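PDB 6EHD: OmpT protein from Vibrio cholerae serotype O1, which probably forms a water-filled beta-barrel channel in the outer membrane through which small polar solutes and ions diffuse. Local coordinates for residues S91-G96 and Q121-Y126. The protein carries 1 engineered substitution. Sequence-based numbering, arbitrary orientation. Where two conformers were deposited one is given.
With C8E ((hydroxyethyloxy)tri(ethyloxy)octane), chain B.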
ATOM      1  N   SER A  91       3.605   2.396   6.822  1.00 21.69           N
ATOM      2  CA  SER A  91       2.158   1.981   6.724  1.00 23.68           C
ATOM      3  C   SER A  91       1.855   1.090   5.499  1.00 24.96           C
ATOM      4  O   SER A  91       1.023   0.132   5.579  1.00 23.73           O
ATOM      5  CB  SER A  91       1.228   3.229   6.794  1.00 23.44           C
ATOM      6  OG  SER A  91       1.641   4.237   5.864  1.00 26.00           O
ATOM      7  N   ASP A  92       2.512   1.368   4.383  1.00 23.18           N
ATOM      8  CA  ASP A  92       2.385   0.548   3.127  1.00 22.86           C
ATOM      9  C   ASP A  92       3.067  -0.784   3.285  1.00 21.98           C
ATOM     10  O   ASP A  92       2.509  -1.800   2.828  1.00 22.82           O
ATOM     11  CB  ASP A  92       2.938   1.287   1.951  1.00 23.90           C
ATOM     12  CG  ASP A  92       2.568   0.688   0.574  1.00 29.06           C
ATOM     13  OD1 ASP A  92       1.390   0.648   0.245  1.00 25.48           O
ATOM     14  OD2 ASP A  92       3.499   0.360  -0.186  1.00 28.70           O
ATOM     15  N   ASP A  93       4.227  -0.826   3.977  1.00 21.23           N
ATOM     16  CA  ASP A  93       4.961  -2.090   4.190  1.00 21.48           C
ATOM     17  C   ASP A  93       4.113  -3.017   5.064  1.00 23.63           C
ATOM     18  O   ASP A  93       3.996  -4.272   4.812  1.00 23.93           O
ATOM     19  CB  ASP A  93       6.297  -1.849   4.927  1.00 22.15           C
ATOM     20  CG  ASP A  93       7.342  -1.053   4.136  1.00 25.71           C
ATOM     21  OD1 ASP A  93       7.214  -0.886   2.912  1.00 25.51           O
ATOM     22  OD2 ASP A  93       8.323  -0.557   4.851  1.00 26.81           O
ATOM     23  N   VAL A  94       3.532  -2.477   6.161  1.00 22.10           N
ATOM     24  CA  VAL A  94       2.768  -3.321   7.119  1.00 20.95           C
ATOM     25  C   VAL A  94       1.392  -3.714   6.515  1.00 22.31           C
ATOM     26  O   VAL A  94       0.993  -4.860   6.602  1.00 22.50           O
ATOM     27  CB  VAL A  94       2.555  -2.577   8.446  1.00 22.49           C
ATOM     28  CG1 VAL A  94       1.486  -3.192   9.365  1.00 23.53           C
ATOM     29  CG2 VAL A  94       3.871  -2.288   9.181  1.00 23.19           C
ATOM     30  N   TYR A  95       0.705  -2.777   5.872  1.00 20.82           N
ATOM     31  CA  TYR A  95      -0.504  -3.013   5.099  1.00 21.96           C
ATOM     32  C   TYR A  95      -1.649  -3.566   6.008  1.00 21.27           C
ATOM     33  O   TYR A  95      -1.847  -3.017   7.174  1.00 22.01           O
ATOM     34  CB  TYR A  95      -0.206  -3.869   3.821  1.00 22.20           C
ATOM     35  CG  TYR A  95      -1.175  -3.636   2.663  1.00 20.76           C
ATOM     36  CD1 TYR A  95      -1.412  -2.326   2.136  1.00 21.57           C
ATOM     37  CD2 TYR A  95      -1.850  -4.719   2.011  1.00 22.44           C
ATOM     38  CE1 TYR A  95      -2.309  -2.095   1.105  1.00 22.29           C
ATOM     39  CE2 TYR A  95      -2.695  -4.467   0.891  1.00 22.67           C
ATOM     40  CZ  TYR A  95      -2.968  -3.174   0.460  1.00 21.67           C
ATOM     41  OH  TYR A  95      -3.822  -2.930  -0.629  1.00 22.42           O
ATOM     42  N   GLY A  96      -2.361  -4.602   5.544  1.00 21.41           N
ATOM     43  CA  GLY A  96      -3.550  -5.142   6.299  1.00 20.35           C
ATOM     44  C   GLY A  96      -4.211  -6.205   5.465  1.00 20.23           C
ATOM     45  O   GLY A  96      -3.587  -6.689   4.507  1.00 19.50           O
ATOM     46  N   GLN A 121      12.780  10.028   3.786  1.00 33.73           N
ATOM     47  CA  GLN A 121      12.437   9.451   5.071  1.00 31.48           C
ATOM     48  C   GLN A 121      13.621   8.798   5.706  1.00 29.60           C
ATOM     49  O   GLN A 121      14.526   8.338   5.002  1.00 29.63           O
ATOM     50  CB  GLN A 121      11.392   8.303   4.901  1.00 33.31           C
ATOM     51  CG  GLN A 121      10.043   8.663   4.520  1.00 31.53           C
ATOM     52  CD  GLN A 121       9.124   7.390   4.381  1.00 31.85           C
ATOM     53  OE1 GLN A 121       8.621   6.855   5.369  1.00 30.63           O
ATOM     54  NE2 GLN A 121       8.920   6.956   3.138  1.00 29.15           N
ATOM     55  N   VAL A 122      13.562   8.701   7.032  1.00 27.94           N
ATOM     56  CA  VAL A 122      14.313   7.718   7.793  0.50 26.15           C
ATOM     57  C   VAL A 122      13.344   6.633   8.308  1.00 25.79           C
ATOM     58  O   VAL A 122      12.366   6.979   8.982  1.00 27.57           O
ATOM     59  CB  VAL A 122      14.959   8.271   9.078  0.50 28.38           C
ATOM     60  CG1 VAL A 122      16.036   7.341   9.544  0.50 23.98           C
ATOM     61  CG2 VAL A 122      15.429   9.678   8.899  0.50 34.97           C
ATOM     62  N   LYS A 123      13.673   5.349   8.078  1.00 26.16           N
ATOM     63  CA  LYS A 123      12.768   4.238   8.506  1.00 28.87           C
ATOM     64  C   LYS A 123      13.596   3.335   9.382  1.00 28.56           C
ATOM     65  O   LYS A 123      14.823   3.168   9.150  1.00 28.62           O
ATOM     66  CB  LYS A 123      12.156   3.506   7.277  1.00 24.49           C
ATOM     67  CG  LYS A 123      11.082   4.303   6.544  1.00 25.80           C
ATOM     68  CD  LYS A 123      10.570   3.647   5.240  1.00 27.70           C
ATOM     69  CE  LYS A 123      10.017   2.229   5.436  1.00 28.98           C
ATOM     70  NZ  LYS A 123       9.815   1.616   4.069  1.00 26.34           N
ATOM     71  N   TYR A 124      12.953   2.839  10.418  1.00 24.05           N
ATOM     72  CA  TYR A 124      13.537   1.945  11.409  1.00 25.89           C
ATOM     73  C   TYR A 124      12.837   0.578  11.477  1.00 25.77           C
ATOM     74  O   TYR A 124      11.591   0.520  11.451  1.00 25.96           O
ATOM     75  CB  TYR A 124      13.398   2.631  12.805  1.00 28.46           C
ATOM     76  CG  TYR A 124      13.923   1.826  13.956  1.00 27.46           C
ATOM     77  CD1 TYR A 124      15.308   1.681  14.186  1.00 31.05           C
ATOM     78  CD2 TYR A 124      13.039   1.181  14.848  1.00 31.44           C
ATOM     79  CE1 TYR A 124      15.802   0.968  15.252  1.00 33.14           C
ATOM     80  CE2 TYR A 124      13.520   0.444  15.923  1.00 30.22           C
ATOM     81  CZ  TYR A 124      14.895   0.349  16.148  1.00 37.27           C
ATOM     82  OH  TYR A 124      15.355  -0.456  17.195  1.00 34.13           O
ATOM     83  N   VAL A 125      13.584  -0.482  11.607  1.00 25.49           N
ATOM     84  CA  VAL A 125      13.046  -1.826  11.826  1.00 26.67           C
ATOM     85  C   VAL A 125      13.826  -2.555  12.858  1.00 31.31           C
ATOM     86  O   VAL A 125      15.081  -2.599  12.769  1.00 29.22           O
ATOM     87  CB  VAL A 125      13.090  -2.656  10.524  1.00 28.56           C
ATOM     88  CG1 VAL A 125      12.598  -4.103  10.807  1.00 34.40           C
ATOM     89  CG2 VAL A 125      12.338  -1.977   9.393  1.00 29.74           C
ATOM     90  N   TYR A 126      13.142  -3.054  13.904  1.00 26.74           N
ATOM     91  CA  TYR A 126      13.745  -4.003  14.896  1.00 30.58           C
ATOM     92  C   TYR A 126      13.039  -5.337  14.892  1.00 33.97           C
ATOM     93  O   TYR A 126      11.784  -5.327  15.011  1.00 35.88           O
ATOM     94  CB  TYR A 126      13.682  -3.359  16.264  1.00 32.46           C
ATOM     95  CG  TYR A 126      14.319  -4.276  17.290  1.00 41.74           C
ATOM     96  CD1 TYR A 126      15.721  -4.330  17.415  1.00 46.52           C
ATOM     97  CD2 TYR A 126      13.560  -5.126  18.077  1.00 48.61           C
ATOM     98  CE1 TYR A 126      16.329  -5.180  18.316  1.00 54.78           C
ATOM     99  CE2 TYR A 126      14.168  -5.995  18.980  1.00 52.06           C
ATOM    100  CZ  TYR A 126      15.548  -6.011  19.085  1.00 58.01           C
ATOM    101  OH  TYR A 126      16.178  -6.855  19.957  1.00 74.23           O
TER
HETATM  102  O9  C8E B 401       9.633  -3.918   6.502  1.00 49.56           O
HETATM  103  C10 C8E B 401      10.963  -4.132   6.072  1.00 57.08           C
HETATM  104  C11 C8E B 401      11.537  -5.501   6.391  1.00 54.70           C
HETATM  105  O12 C8E B 401      10.998  -6.032   7.600  1.00 61.91           O
HETATM  106  C13 C8E B 401      11.592  -7.279   7.979  1.00 58.62           C
HETATM  107  C14 C8E B 401      10.848  -7.898   9.171  1.00 59.40           C
HETATM  108  O15 C8E B 401       9.399  -7.952   9.046  1.00 51.56           O
HETATM  109  C16 C8E B 401       8.828  -8.695  10.140  1.00 48.99           C
HETATM  110  C17 C8E B 401       7.361  -8.358  10.363  1.00 56.62           C
HETATM  111  O18 C8E B 401       6.639  -8.072   9.191  1.00 55.59           O
HETATM  112  C19 C8E B 401       5.237  -7.777   9.263  1.00 51.80           C
HETATM  113  C20 C8E B 401       4.940  -6.305   9.031  1.00 44.18           C
HETATM  114  O21 C8E B 401       5.494  -5.959   7.788  1.00 48.34           O
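D93, in the short helix 90-94, faces K123 on barrel strand 121-128 with the two backbones well apart, their CA atoms 10.9 Å from each other, so that side chains alone bridge the gap. Those two side chains come from opposite directions and meet in a salt bridge, K123 NZ lying 2.7 Å from D93 OD2. The ammonium group comes to the syn side of OD2, 18° out of the carboxylate plane, while D93 OD1 stays 3.8 Å from K123 NZ; the grip is therefore one-sided, not forked. Lysine suits the strand position because its long chain can reach from the wall: it leaves with CG anti to the carbonyl carbon (chi1 -73°), then bends at chi3 (57°), bringing CE to 3.3 Å from D93 OD2. Aspartate offers a carboxylate on a short, stiff stem, so the lysine supplies most of the reach. As in other porins, the segment between strands 80-84 and 121-128 is the long loop that folds into the barrel. K123 NZ also donates to the backbone carbonyl of W88, just ahead of the helix, and thus links two points of the same loop to the wall. Beside the pair, a detergent molecule lies loosely against both segments, its O21 3.7 Å from D93 O. With just 68 Å² buried and both partners partly exposed, the joint is chiefly electrostatic; it links this part of the loop to the wall, and the opposite charges probably stabilise each other's ionised forms.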